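Side-chain contacts in serine protease inhibitor 2 (PDB 3PZF), which inhibits the clip-domain serine proteases CLIPB9, CLIPB10 and CLIPB4, and so restrains phenoloxidase activation and melanization in the mosquito hemolymph: residues 52-57 and 126-131; 191-196 and 283-288; 225-230 and 270-275; 298-303 and 307-312. All coordinates share one frame; numbering follows the deposited sequence.

Contact 1: 52-57 and 126-131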
loop_
_atom_site.group_PDB
_atom_site.type_symbol
_atom_site.label_atom_id
_atom_site.label_comp_id
_atom_site.label_asym_id
_atom_site.label_seq_id
_atom_site.Cartn_x
_atom_site.Cartn_y
_atom_site.Cartn_z
ATOM N N LEU A 52 1.699 8.878 -9.018
ATOM C CA LEU A 52 2.808 9.381 -9.819
ATOM C C LEU A 52 2.486 9.346 -11.302
ATOM O O LEU A 52 2.858 10.259 -12.022
ATOM C CB LEU A 52 4.079 8.586 -9.542
ATOM C CG LEU A 52 4.613 8.720 -8.108
ATOM C CD1 LEU A 52 5.799 7.764 -7.909
ATOM C CD2 LEU A 52 5.013 10.169 -7.848
ATOM N N THR A 53 1.777 8.315 -11.754
ATOM C CA THR A 53 1.429 8.218 -13.166
ATOM C C THR A 53 0.360 9.263 -13.492
ATOM O O THR A 53 0.412 9.875 -14.549
ATOM C CB THR A 53 0.977 6.808 -13.547
ATOM O OG1 THR A 53 2.014 5.881 -13.189
ATOM C CG2 THR A 53 0.722 6.708 -15.116
ATOM N N LEU A 54 -0.564 9.543 -12.571
ATOM C CA LEU A 54 -1.535 10.645 -12.852
ATOM C C LEU A 54 -0.817 11.976 -12.997
ATOM O O LEU A 54 -1.172 12.812 -13.829
ATOM C CB LEU A 54 -2.585 10.724 -11.755
ATOM C CG LEU A 54 -3.653 9.617 -11.848
ATOM C CD1 LEU A 54 -4.325 9.453 -10.489
ATOM C CD2 LEU A 54 -4.708 9.909 -12.961
ATOM N N ILE A 55 0.195 12.187 -12.184
ATOM C CA ILE A 55 0.946 13.417 -12.254
ATOM C C ILE A 55 1.739 13.464 -13.548
ATOM O O ILE A 55 1.816 14.524 -14.194
ATOM C CB ILE A 55 1.871 13.577 -11.033
ATOM C CG1 ILE A 55 1.013 13.837 -9.787
ATOM C CG2 ILE A 55 2.854 14.714 -11.267
ATOM C CD1 ILE A 55 1.790 13.800 -8.441
ATOM N N TYR A 56 2.302 12.321 -13.942
ATOM C CA TYR A 56 2.943 12.187 -15.254
ATOM C C TYR A 56 1.993 12.552 -16.398
ATOM O O TYR A 56 2.351 13.323 -17.276
ATOM C CB TYR A 56 3.486 10.759 -15.418
ATOM C CG TYR A 56 4.306 10.537 -16.672
ATOM C CD1 TYR A 56 5.607 11.006 -16.759
ATOM C CD2 TYR A 56 3.785 9.833 -17.746
ATOM C CE1 TYR A 56 6.371 10.772 -17.900
ATOM C CE2 TYR A 56 4.537 9.607 -18.893
ATOM C CZ TYR A 56 5.827 10.078 -18.957
ATOM O OH TYR A 56 6.590 9.858 -20.086
ATOM N N GLU A 57 0.769 12.028 -16.366
ATOM C CA GLU A 57 -0.240 12.315 -17.385
ATOM C C GLU A 57 -0.588 13.812 -17.431
ATOM O O GLU A 57 -0.889 14.353 -18.509
ATOM C CB GLU A 57 -1.513 11.504 -17.082
ATOM C CG GLU A 57 -1.374 9.989 -17.383
ATOM C CD GLU A 57 -1.832 9.607 -18.789
ATOM O OE1 GLU A 57 -1.953 10.508 -19.692
ATOM O OE2 GLU A 57 -2.074 8.391 -18.996
ATOM N N GLN A 126 -11.473 12.649 -18.083
ATOM C CA GLN A 126 -11.767 11.410 -18.817
ATOM C C GLN A 126 -10.705 10.319 -18.622
ATOM O O GLN A 126 -11.028 9.193 -18.222
ATOM C CB GLN A 126 -11.921 11.703 -20.320
ATOM N N ILE A 127 -9.447 10.629 -18.932
ATOM C CA ILE A 127 -8.368 9.646 -18.761
ATOM C C ILE A 127 -8.251 9.211 -17.308
ATOM O O ILE A 127 -8.057 8.037 -17.006
ATOM C CB ILE A 127 -7.016 10.221 -19.209
ATOM C CG1 ILE A 127 -7.035 10.505 -20.716
ATOM C CG2 ILE A 127 -5.893 9.240 -18.920
ATOM C CD1 ILE A 127 -7.564 9.375 -21.514
ATOM N N ALA A 128 -8.368 10.153 -16.391
ATOM C CA ALA A 128 -8.179 9.831 -14.982
ATOM C C ALA A 128 -9.216 8.804 -14.531
ATOM O O ALA A 128 -8.864 7.812 -13.899
ATOM C CB ALA A 128 -8.257 11.094 -14.133
ATOM N N ASN A 129 -10.480 9.030 -14.903
ATOM C CA ASN A 129 -11.582 8.130 -14.557
ATOM C C ASN A 129 -11.444 6.763 -15.233
ATOM O O ASN A 129 -11.636 5.731 -14.600
ATOM C CB ASN A 129 -12.949 8.719 -14.985
ATOM C CG ASN A 129 -13.240 10.101 -14.391
ATOM O OD1 ASN A 129 -12.628 10.525 -13.411
ATOM N ND2 ASN A 129 -14.212 10.800 -14.983
ATOM N N THR A 130 -11.147 6.764 -16.532
ATOM C CA THR A 130 -11.181 5.534 -17.331
ATOM C C THR A 130 -10.020 4.595 -17.016
ATOM O O THR A 130 -10.234 3.408 -16.752
ATOM C CB THR A 130 -11.183 5.857 -18.850
ATOM O OG1 THR A 130 -12.412 6.518 -19.182
ATOM C CG2 THR A 130 -11.051 4.600 -19.685
ATOM N N HIS A 131 -8.796 5.123 -17.042
ATOM C CA HIS A 131 -7.618 4.272 -16.923
ATOM C C HIS A 131 -7.096 4.153 -15.488
ATOM O O HIS A 131 -6.499 3.149 -15.149
ATOM C CB HIS A 131 -6.490 4.793 -17.812
ATOM C CG HIS A 131 -6.877 4.963 -19.250
ATOM N ND1 HIS A 131 -6.844 3.925 -20.156
ATOM C CD2 HIS A 131 -7.296 6.053 -19.939
ATOM C CE1 HIS A 131 -7.224 4.367 -21.343
ATOM N NE2 HIS A 131 -7.506 5.658 -21.238
#
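Among the packed helices of the serpin body, helix 45-58 meets helix 122-132 through two small pairings, L54 with A128 and E57 with I127. The backbones come closest at the first pair, where the CA atoms of L54 and A128 are 7.0 Å apart. L54 reaches across with one branch: its CD2 rests 3.9 Å from A128 CB and almost equally near A128 CA, so the methyl sits over the root of the alanine. With CG beside the backbone N (chi1 -76°), the leucine brings that branch to the other helix although its CB starts off along the flank. Nearly a turn further along helix 45-58, E57 crosses I127, the residue before A128, at about a right angle. A bend at chi2 (-93°) brings the glutamate's carboxylate round to the isoleucine, and E57 OE2 ends 3.9 Å from I127 CG2, a purely van der Waals touch. The same oxygen is held by polar partners close by, a salt bridge from R87 and a hydrogen bond with the hydroxyl of Y132, which probably favour its negative charge in this buried setting. Helix 83-98, which supplies R87, lines the contact alongside E57. Y124, from helix 122-132 itself, hydrogen-bonds the carbonyl of L54, while strand 134-139 comes up against the first pair, with A134 on L54 and L136 on A128.

Contact 2: 191-196 and 283-288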
loop_
_atom_site.group_PDB
_atom_site.type_symbol
_atom_site.label_atom_id
_atom_site.label_comp_id
_atom_site.label_asym_id
_atom_site.label_seq_id
_atom_site.Cartn_x
_atom_site.Cartn_y
_atom_site.Cartn_z
ATOM N N TYR A 191 -7.764 -20.227 4.980
ATOM C CA TYR A 191 -7.580 -21.122 6.133
ATOM C C TYR A 191 -7.701 -20.285 7.419
ATOM O O TYR A 191 -6.733 -19.725 7.896
ATOM C CB TYR A 191 -6.224 -21.812 6.065
ATOM C CG TYR A 191 -6.072 -22.637 4.796
ATOM C CD1 TYR A 191 -6.823 -23.793 4.622
ATOM C CD2 TYR A 191 -5.241 -22.219 3.768
ATOM C CE1 TYR A 191 -6.720 -24.546 3.463
ATOM C CE2 TYR A 191 -5.133 -22.973 2.595
ATOM C CZ TYR A 191 -5.873 -24.128 2.461
ATOM O OH TYR A 191 -5.779 -24.862 1.307
ATOM N N PRO A 192 -8.910 -20.181 7.956
ATOM C CA PRO A 192 -9.061 -19.279 9.116
ATOM C C PRO A 192 -8.449 -19.916 10.367
ATOM O O PRO A 192 -8.385 -21.155 10.449
ATOM C CB PRO A 192 -10.579 -19.168 9.286
ATOM C CG PRO A 192 -11.144 -20.392 8.604
ATOM C CD PRO A 192 -10.201 -20.692 7.461
ATOM N N PHE A 193 -8.007 -19.087 11.308
ATOM C CA PHE A 193 -7.550 -19.590 12.617
ATOM C C PHE A 193 -8.685 -19.982 13.533
ATOM O O PHE A 193 -9.741 -19.340 13.539
ATOM C CB PHE A 193 -6.748 -18.497 13.318
ATOM C CG PHE A 193 -5.476 -18.133 12.598
ATOM C CD1 PHE A 193 -4.256 -18.643 13.039
ATOM C CD2 PHE A 193 -5.494 -17.314 11.480
ATOM C CE1 PHE A 193 -3.081 -18.306 12.415
ATOM C CE2 PHE A 193 -4.315 -16.971 10.836
ATOM C CZ PHE A 193 -3.097 -17.493 11.294
ATOM N N PRO A 194 -8.468 -21.017 14.363
ATOM C CA PRO A 194 -9.434 -21.277 15.432
ATOM C C PRO A 194 -9.547 -20.031 16.319
ATOM O O PRO A 194 -8.552 -19.332 16.507
ATOM C CB PRO A 194 -8.795 -22.422 16.220
ATOM C CG PRO A 194 -7.773 -23.013 15.328
ATOM C CD PRO A 194 -7.311 -21.933 14.409
ATOM N N GLU A 195 -10.735 -19.737 16.825
ATOM C CA GLU A 195 -10.903 -18.601 17.726
ATOM C C GLU A 195 -10.686 -19.062 19.172
ATOM O O GLU A 195 -11.335 -20.000 19.626
ATOM C CB GLU A 195 -12.300 -17.986 17.561
ATOM C CG GLU A 195 -12.490 -17.225 16.249
ATOM C CD GLU A 195 -13.942 -16.841 15.974
ATOM O OE1 GLU A 195 -14.162 -15.866 15.223
ATOM O OE2 GLU A 195 -14.858 -17.518 16.491
ATOM N N VAL A 196 -9.757 -18.403 19.864
ATOM C CA VAL A 196 -9.481 -18.672 21.279
ATOM C C VAL A 196 -9.756 -17.405 22.076
ATOM O O VAL A 196 -9.254 -16.334 21.729
ATOM C CB VAL A 196 -8.010 -19.092 21.490
ATOM C CG1 VAL A 196 -7.627 -19.025 22.963
ATOM C CG2 VAL A 196 -7.769 -20.505 20.926
ATOM N N VAL A 283 1.558 -21.794 12.846
ATOM C CA VAL A 283 1.622 -20.357 12.663
ATOM C C VAL A 283 1.025 -19.674 13.871
ATOM O O VAL A 283 -0.117 -19.965 14.239
ATOM C CB VAL A 283 0.762 -19.909 11.444
ATOM C CG1 VAL A 283 0.705 -18.377 11.335
ATOM C CG2 VAL A 283 1.309 -20.530 10.147
ATOM N N THR A 284 1.816 -18.799 14.493
ATOM C CA THR A 284 1.324 -17.907 15.553
ATOM C C THR A 284 1.531 -16.464 15.094
ATOM O O THR A 284 2.665 -16.088 14.756
ATOM C CB THR A 284 2.122 -18.105 16.876
ATOM O OG1 THR A 284 1.984 -19.451 17.324
ATOM C CG2 THR A 284 1.581 -17.156 17.995
ATOM N N LEU A 285 0.451 -15.674 15.087
ATOM C CA LEU A 285 0.485 -14.277 14.638
ATOM C C LEU A 285 -0.250 -13.425 15.649
ATOM O O LEU A 285 -1.279 -13.857 16.195
ATOM C CB LEU A 285 -0.224 -14.088 13.312
ATOM C CG LEU A 285 0.509 -14.661 12.084
ATOM C CD1 LEU A 285 -0.437 -14.540 10.910
ATOM C CD2 LEU A 285 1.772 -13.855 11.827
ATOM N N PRO A 286 0.266 -12.218 15.890
ATOM C CA PRO A 286 -0.484 -11.306 16.755
ATOM C C PRO A 286 -1.575 -10.644 15.938
ATOM O O PRO A 286 -1.338 -10.313 14.769
ATOM C CB PRO A 286 0.566 -10.273 17.176
ATOM C CG PRO A 286 1.548 -10.242 16.021
ATOM C CD PRO A 286 1.572 -11.667 15.479
ATOM N N LYS A 287 -2.748 -10.466 16.513
ATOM C CA LYS A 287 -3.805 -9.743 15.829
ATOM C C LYS A 287 -3.475 -8.248 15.871
ATOM O O LYS A 287 -2.830 -7.769 16.812
ATOM C CB LYS A 287 -5.156 -10.049 16.483
ATOM C CG LYS A 287 -5.576 -11.518 16.270
ATOM C CD LYS A 287 -6.961 -11.833 16.792
ATOM C CE LYS A 287 -6.939 -12.098 18.301
ATOM N NZ LYS A 287 -8.291 -12.447 18.851
ATOM N N PHE A 288 -3.894 -7.517 14.838
ATOM C CA PHE A 288 -3.691 -6.070 14.844
ATOM C C PHE A 288 -4.732 -5.360 14.021
ATOM O O PHE A 288 -5.294 -5.915 13.064
ATOM C CB PHE A 288 -2.271 -5.681 14.394
ATOM C CG PHE A 288 -1.855 -6.248 13.036
ATOM C CD1 PHE A 288 -1.025 -7.380 12.946
ATOM C CD2 PHE A 288 -2.274 -5.636 11.860
ATOM C CE1 PHE A 288 -0.608 -7.886 11.684
ATOM C CE2 PHE A 288 -1.884 -6.144 10.603
ATOM C CZ PHE A 288 -1.052 -7.279 10.517
HETATM O O HOH W 1 -6.847 -14.169 20.741
#
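F193 reaches from the loop 191-196 to pack its ring against V283 and L285, which point from strand 277-295 toward it. The far end of the ring does the touching. F193 CZ lies 3.9 Å from V283 CG1 and 4.0 Å from L285 CD1, and the phenylalanine crosses each aliphatic side chain at about a right angle. V283 offers the methyl that stands anti to its backbone N (chi1 174°), whereas L285 brings CD1 to the ring obliquely. Beside this, the ring edge faces a backbone oxygen: V283 O lies near the ring plane, 3.9 Å from F193 CE1, a loose packing contact. L237 of strand 232-238 touches both F193 and L285.

The polar link is indirect. A water accepts from K287 NZ at 2.9 Å and makes a weak, long bond to V196 O, 3.4 Å away. The ammonium group is also paired in a salt bridge with E343, whose backbone in turn bonds to F193. E343 immediately precedes the hinge motif 344-348, which is required for binding to the peptidase. Lysine, glutamate and the loop following strand 177-188 are together consistent with the breach of serpins, the top of the central sheet where the reactive-centre loop starts to insert during inhibition.

Contact 3: 225-230 and 270-275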
loop_
_atom_site.group_PDB
_atom_site.type_symbol
_atom_site.label_atom_id
_atom_site.label_comp_id
_atom_site.label_asym_id
_atom_site.label_seq_id
_atom_site.Cartn_x
_atom_site.Cartn_y
_atom_site.Cartn_z
ATOM N N ASP A 225 9.262 -20.642 3.869
ATOM C CA ASP A 225 10.685 -20.981 3.844
ATOM C C ASP A 225 11.390 -20.214 4.947
ATOM O O ASP A 225 10.940 -19.143 5.331
ATOM C CB ASP A 225 11.327 -20.654 2.466
ATOM C CG ASP A 225 12.751 -21.231 2.333
ATOM O OD1 ASP A 225 12.988 -22.363 2.794
ATOM O OD2 ASP A 225 13.641 -20.521 1.827
ATOM N N ASN A 226 12.482 -20.765 5.461
ATOM C CA ASN A 226 13.367 -19.992 6.304
ATOM C C ASN A 226 14.489 -19.525 5.419
ATOM O O ASN A 226 15.347 -20.319 4.993
ATOM C CB ASN A 226 13.900 -20.823 7.472
ATOM C CG ASN A 226 14.642 -19.988 8.514
ATOM O OD1 ASN A 226 15.271 -20.557 9.419
ATOM N ND2 ASN A 226 14.582 -18.677 8.414
ATOM N N SER A 227 14.443 -18.250 5.056
ATOM C CA SER A 227 15.378 -17.734 4.059
ATOM C C SER A 227 16.751 -17.472 4.643
ATOM O O SER A 227 16.918 -16.600 5.485
ATOM C CB SER A 227 14.843 -16.443 3.450
ATOM O OG SER A 227 15.849 -15.845 2.635
ATOM N N ALA A 228 17.741 -18.235 4.187
ATOM C CA ALA A 228 19.113 -18.013 4.615
ATOM C C ALA A 228 19.613 -16.661 4.101
ATOM O O ALA A 228 20.335 -15.937 4.795
ATOM C CB ALA A 228 20.009 -19.149 4.102
ATOM N N ASP A 229 19.199 -16.335 2.883
ATOM C CA ASP A 229 19.621 -15.123 2.192
ATOM C C ASP A 229 19.161 -13.863 2.943
ATOM O O ASP A 229 19.962 -12.956 3.186
ATOM C CB ASP A 229 19.056 -15.145 0.765
ATOM C CG ASP A 229 19.692 -14.110 -0.144
ATOM O OD1 ASP A 229 20.923 -14.185 -0.344
ATOM O OD2 ASP A 229 18.956 -13.246 -0.690
ATOM N N LEU A 230 17.885 -13.821 3.333
ATOM C CA LEU A 230 17.323 -12.628 3.994
ATOM C C LEU A 230 17.499 -12.646 5.513
ATOM O O LEU A 230 17.364 -11.615 6.166
ATOM C CB LEU A 230 15.830 -12.474 3.680
ATOM C CG LEU A 230 15.443 -12.265 2.214
ATOM C CD1 LEU A 230 13.948 -11.960 2.090
ATOM C CD2 LEU A 230 16.258 -11.155 1.571
ATOM N N HIS A 270 12.498 -11.636 -4.955
ATOM C CA HIS A 270 12.101 -12.625 -5.942
ATOM C C HIS A 270 12.592 -14.025 -5.539
ATOM O O HIS A 270 11.819 -14.984 -5.540
ATOM C CB HIS A 270 12.647 -12.301 -7.337
ATOM C CG HIS A 270 12.224 -13.297 -8.361
ATOM N ND1 HIS A 270 10.951 -13.321 -8.885
ATOM C CD2 HIS A 270 12.871 -14.354 -8.903
ATOM C CE1 HIS A 270 10.840 -14.328 -9.726
ATOM N NE2 HIS A 270 11.994 -14.986 -9.741
ATOM N N GLN A 271 13.885 -14.149 -5.231
ATOM C CA GLN A 271 14.461 -15.459 -4.917
ATOM C C GLN A 271 13.892 -15.986 -3.616
ATOM O O GLN A 271 13.589 -17.161 -3.510
ATOM C CB GLN A 271 15.975 -15.376 -4.801
ATOM C CG GLN A 271 16.636 -16.741 -4.535
ATOM C CD GLN A 271 18.105 -16.617 -4.279
ATOM O OE1 GLN A 271 18.794 -15.869 -4.956
ATOM N NE2 GLN A 271 18.605 -17.364 -3.308
ATOM N N ALA A 272 13.731 -15.116 -2.620
ATOM C CA ALA A 272 13.241 -15.586 -1.307
ATOM C C ALA A 272 11.838 -16.175 -1.487
ATOM O O ALA A 272 11.538 -17.233 -0.955
ATOM C CB ALA A 272 13.221 -14.460 -0.294
ATOM N N LEU A 273 10.994 -15.528 -2.284
ATOM C CA LEU A 273 9.649 -16.061 -2.515
ATOM C C LEU A 273 9.721 -17.329 -3.387
ATOM O O LEU A 273 8.933 -18.270 -3.221
ATOM C CB LEU A 273 8.736 -15.030 -3.160
ATOM C CG LEU A 273 8.582 -13.702 -2.383
ATOM C CD1 LEU A 273 7.689 -12.705 -3.176
ATOM C CD2 LEU A 273 8.071 -13.902 -0.991
ATOM N N TRP A 274 10.688 -17.354 -4.294
ATOM C CA TRP A 274 10.871 -18.499 -5.191
ATOM C C TRP A 274 11.168 -19.761 -4.423
ATOM O O TRP A 274 10.718 -20.850 -4.781
ATOM C CB TRP A 274 12.026 -18.194 -6.164
ATOM C CG TRP A 274 12.210 -19.180 -7.305
ATOM C CD1 TRP A 274 13.207 -20.124 -7.459
ATOM C CD2 TRP A 274 11.394 -19.267 -8.467
ATOM N NE1 TRP A 274 13.030 -20.804 -8.656
ATOM C CE2 TRP A 274 11.935 -20.277 -9.294
ATOM C CE3 TRP A 274 10.259 -18.569 -8.900
ATOM C CZ2 TRP A 274 11.355 -20.633 -10.512
ATOM C CZ3 TRP A 274 9.689 -18.915 -10.106
ATOM C CH2 TRP A 274 10.242 -19.934 -10.906
ATOM N N TYR A 275 11.936 -19.620 -3.347
ATOM C CA TYR A 275 12.312 -20.747 -2.498
ATOM C C TYR A 275 11.185 -21.299 -1.610
ATOM O O TYR A 275 11.338 -22.343 -0.979
ATOM C CB TYR A 275 13.443 -20.311 -1.580
ATOM C CG TYR A 275 14.815 -20.363 -2.199
ATOM C CD1 TYR A 275 14.991 -20.327 -3.589
ATOM C CD2 TYR A 275 15.938 -20.468 -1.408
ATOM C CE1 TYR A 275 16.243 -20.368 -4.150
ATOM C CE2 TYR A 275 17.200 -20.530 -1.965
ATOM C CZ TYR A 275 17.341 -20.483 -3.342
ATOM O OH TYR A 275 18.595 -20.532 -3.882
HETATM O O HOH W 2 13.569 -17.973 0.998
#
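D225 OD2 and the backbone oxygen A272 O are joined by one water that donates to both, at 2.7 Å from water to D225 OD2 and 2.9 Å from water to A272 O. The same carboxylate oxygen also presses on Y275, lying 3.4 Å from Y275 CB and close to the plane of the tyrosine ring at its edge. Aspartate and tyrosine run side by side and point the same way, with carboxylate and ring planes 64° apart, so the acid borders the ring without stacking on it. Placing the aspartate CG anti to the backbone N (chi1 -170°) carries the carboxylate alongside the tyrosine.

Strands 211-227 and 232-238 form an antiparallel hairpin, and it is the turn end of this hairpin that leans on helix 266-274. The turn is tied internally by an ST motif: L230 N donates to S227 OG over 3.0 Å, nearly straight at 165°. The same two residues, S227 and L230, both face A272. The leucine makes the tight contact, L230 CD1 to A272 CB at 3.5 Å, while S227 OG merely grazes the same methyl from 4.2 Å. I234, from the second hairpin strand, also touches A272. Next to L230 in the turn, D229 forms a salt bridge with R263, at the end of helix 257-263.

Contact 4: 298-303 and 307-312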
loop_
_atom_site.group_PDB
_atom_site.type_symbol
_atom_site.label_atom_id
_atom_site.label_comp_id
_atom_site.label_asym_id
_atom_site.label_seq_id
_atom_site.Cartn_x
_atom_site.Cartn_y
_atom_site.Cartn_z
ATOM N N GLU A 298 7.644 14.493 1.240
ATOM C CA GLU A 298 8.986 14.352 1.786
ATOM C C GLU A 298 9.625 13.010 1.393
ATOM O O GLU A 298 10.734 12.984 0.855
ATOM C CB GLU A 298 8.954 14.547 3.303
ATOM C CG GLU A 298 10.146 13.946 4.058
ATOM C CD GLU A 298 11.470 14.616 3.714
ATOM O OE1 GLU A 298 11.505 15.433 2.765
ATOM O OE2 GLU A 298 12.474 14.323 4.401
ATOM N N PRO A 299 8.929 11.888 1.639
ATOM C CA PRO A 299 9.534 10.610 1.226
ATOM C C PRO A 299 9.760 10.488 -0.283
ATOM O O PRO A 299 10.746 9.873 -0.684
ATOM C CB PRO A 299 8.525 9.555 1.706
ATOM C CG PRO A 299 7.271 10.283 1.990
ATOM C CD PRO A 299 7.685 11.684 2.397
ATOM N N LEU A 300 8.870 11.040 -1.107
ATOM C CA LEU A 300 9.090 10.998 -2.541
ATOM C C LEU A 300 10.370 11.761 -2.875
ATOM O O LEU A 300 11.179 11.292 -3.673
ATOM C CB LEU A 300 7.894 11.570 -3.309
ATOM C CG LEU A 300 6.664 10.642 -3.365
ATOM C CD1 LEU A 300 5.425 11.423 -3.864
ATOM C CD2 LEU A 300 6.898 9.391 -4.244
ATOM N N GLN A 301 10.567 12.909 -2.233
ATOM C CA GLN A 301 11.755 13.724 -2.473
ATOM C C GLN A 301 12.998 12.948 -2.059
ATOM O O GLN A 301 14.010 12.962 -2.747
ATOM C CB GLN A 301 11.658 15.054 -1.716
ATOM C CG GLN A 301 10.680 16.039 -2.381
ATOM C CD GLN A 301 10.432 17.316 -1.587
ATOM O OE1 GLN A 301 10.100 18.355 -2.156
ATOM N NE2 GLN A 301 10.581 17.240 -0.276
ATOM N N GLN A 302 12.897 12.242 -0.945
ATOM C CA GLN A 302 14.026 11.471 -0.440
ATOM C C GLN A 302 14.460 10.384 -1.419
ATOM O O GLN A 302 15.643 10.094 -1.524
ATOM C CB GLN A 302 13.700 10.867 0.926
ATOM C CG GLN A 302 13.675 11.897 2.044
ATOM C CD GLN A 302 14.983 12.667 2.160
ATOM O OE1 GLN A 302 16.042 12.082 2.357
ATOM N NE2 GLN A 302 14.911 13.990 2.030
ATOM N N VAL A 303 13.516 9.795 -2.149
ATOM C CA VAL A 303 13.873 8.728 -3.070
ATOM C C VAL A 303 14.126 9.239 -4.502
ATOM O O VAL A 303 14.252 8.438 -5.423
ATOM C CB VAL A 303 12.811 7.605 -3.100
ATOM C CG1 VAL A 303 12.692 6.936 -1.732
ATOM C CG2 VAL A 303 11.468 8.155 -3.572
ATOM N N GLU A 307 11.309 16.969 -8.859
ATOM C CA GLU A 307 10.928 18.013 -9.823
ATOM C C GLU A 307 9.437 18.383 -9.756
ATOM O O GLU A 307 9.079 19.533 -9.985
ATOM C CB GLU A 307 11.290 17.579 -11.241
ATOM C CG GLU A 307 10.929 18.599 -12.314
ATOM C CD GLU A 307 12.101 19.465 -12.738
ATOM O OE1 GLU A 307 12.201 19.764 -13.951
ATOM O OE2 GLU A 307 12.918 19.846 -11.866
ATOM N N ILE A 308 8.568 17.425 -9.436
ATOM C CA ILE A 308 7.124 17.708 -9.360
ATOM C C ILE A 308 6.753 18.583 -8.149
ATOM O O ILE A 308 5.641 19.112 -8.063
ATOM C CB ILE A 308 6.284 16.414 -9.327
ATOM C CG1 ILE A 308 6.720 15.518 -8.171
ATOM C CG2 ILE A 308 6.419 15.644 -10.639
ATOM C CD1 ILE A 308 5.754 14.390 -7.904
ATOM N N PHE A 309 7.681 18.739 -7.207
ATOM C CA PHE A 309 7.455 19.636 -6.080
ATOM C C PHE A 309 8.232 20.942 -6.233
ATOM O O PHE A 309 8.229 21.785 -5.332
ATOM C CB PHE A 309 7.825 18.928 -4.762
ATOM C CG PHE A 309 7.146 17.608 -4.605
ATOM C CD1 PHE A 309 5.772 17.544 -4.444
ATOM C CD2 PHE A 309 7.869 16.421 -4.677
ATOM C CE1 PHE A 309 5.127 16.309 -4.326
ATOM C CE2 PHE A 309 7.232 15.187 -4.556
ATOM C CZ PHE A 309 5.863 15.135 -4.387
ATOM N N SER A 310 8.868 21.127 -7.387
ATOM C CA SER A 310 9.744 22.280 -7.593
ATOM C C SER A 310 9.008 23.465 -8.214
ATOM O O SER A 310 7.886 23.331 -8.690
ATOM C CB SER A 310 10.931 21.892 -8.474
ATOM O OG SER A 310 10.569 21.847 -9.844
ATOM N N GLN A 311 9.644 24.630 -8.211
ATOM C CA GLN A 311 9.049 25.815 -8.832
ATOM C C GLN A 311 8.906 25.613 -10.343
ATOM O O GLN A 311 8.193 26.352 -11.021
ATOM C CB GLN A 311 9.903 27.059 -8.544
ATOM N N ASN A 312 9.590 24.599 -10.863
ATOM C CA ASN A 312 9.568 24.306 -12.291
ATOM C C ASN A 312 8.519 23.272 -12.670
ATOM O O ASN A 312 8.460 22.839 -13.819
ATOM C CB ASN A 312 10.936 23.798 -12.730
ATOM C CG ASN A 312 12.047 24.743 -12.353
ATOM O OD1 ASN A 312 11.992 25.933 -12.658
ATOM N ND2 ASN A 312 13.057 24.223 -11.667
#
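The ring of F309 meets L300 at its edge, where L300 CD1 lies near the ring plane and 3.8 Å from F309 CZ, while one ring face is covered by I308 CG1, 3.6 Å above the plane and displaced toward the rim. This is local packing at the end of the short serpin helix 297-302: the chain leaves the helix, swings back within a few residues and lays a short 3-10 segment, 307-309, against it. With CG beside the backbone N (chi1 -53°), F309 turns its ring to the helix. L300 and F309 cross at about a right angle, and L300 CB adds a second touch near F309 CE2.

Q301 comes in from the next position of the helix. Its CG approaches the ring obliquely, 3.6 Å from F309 CD2, and from there the extended chain carries the amide along to the base of the phenylalanine, leaving Q301 OE1 3.5 Å from F309 CB. Amide and ring planes stand 88° apart, close to perpendicular, so the amide does not stack on the ring. I333 of strand 332-341 touches both L300 and F309, and F29 of helix 24-35 packs on L300. The exit from the 3-10 segment is fastened by S310, whose OG donates to E307 O at 2.8 Å and, in an ST turn, accepts from N312 N at 3.1 Å.

In the fold
Contacts 1 and 4 have centres 19 Å apart, and they touch: I55 CG2 packs on I308 CG2 at 3.7 Å, and L52 meets L300, so helix 45-58 links the two. Contact 2 lies across the chain's centre from both, about 39 Å from contact 1 and 41 Å from contact 4 between centres. Contact 3, centred about 24 Å from contact 2, is nested along the chain inside the loop contact 2 closes; it lies on strand 211-227 and contact 2 on its sheet neighbour 277-295, which runs on to helix 297-302 of contact 4. Contact 2 lies beside the hinge, through E343; contact 1 joins two helices, contact 3 a hairpin turn and a helix, contact 4 a helix and the following 3-10 segment.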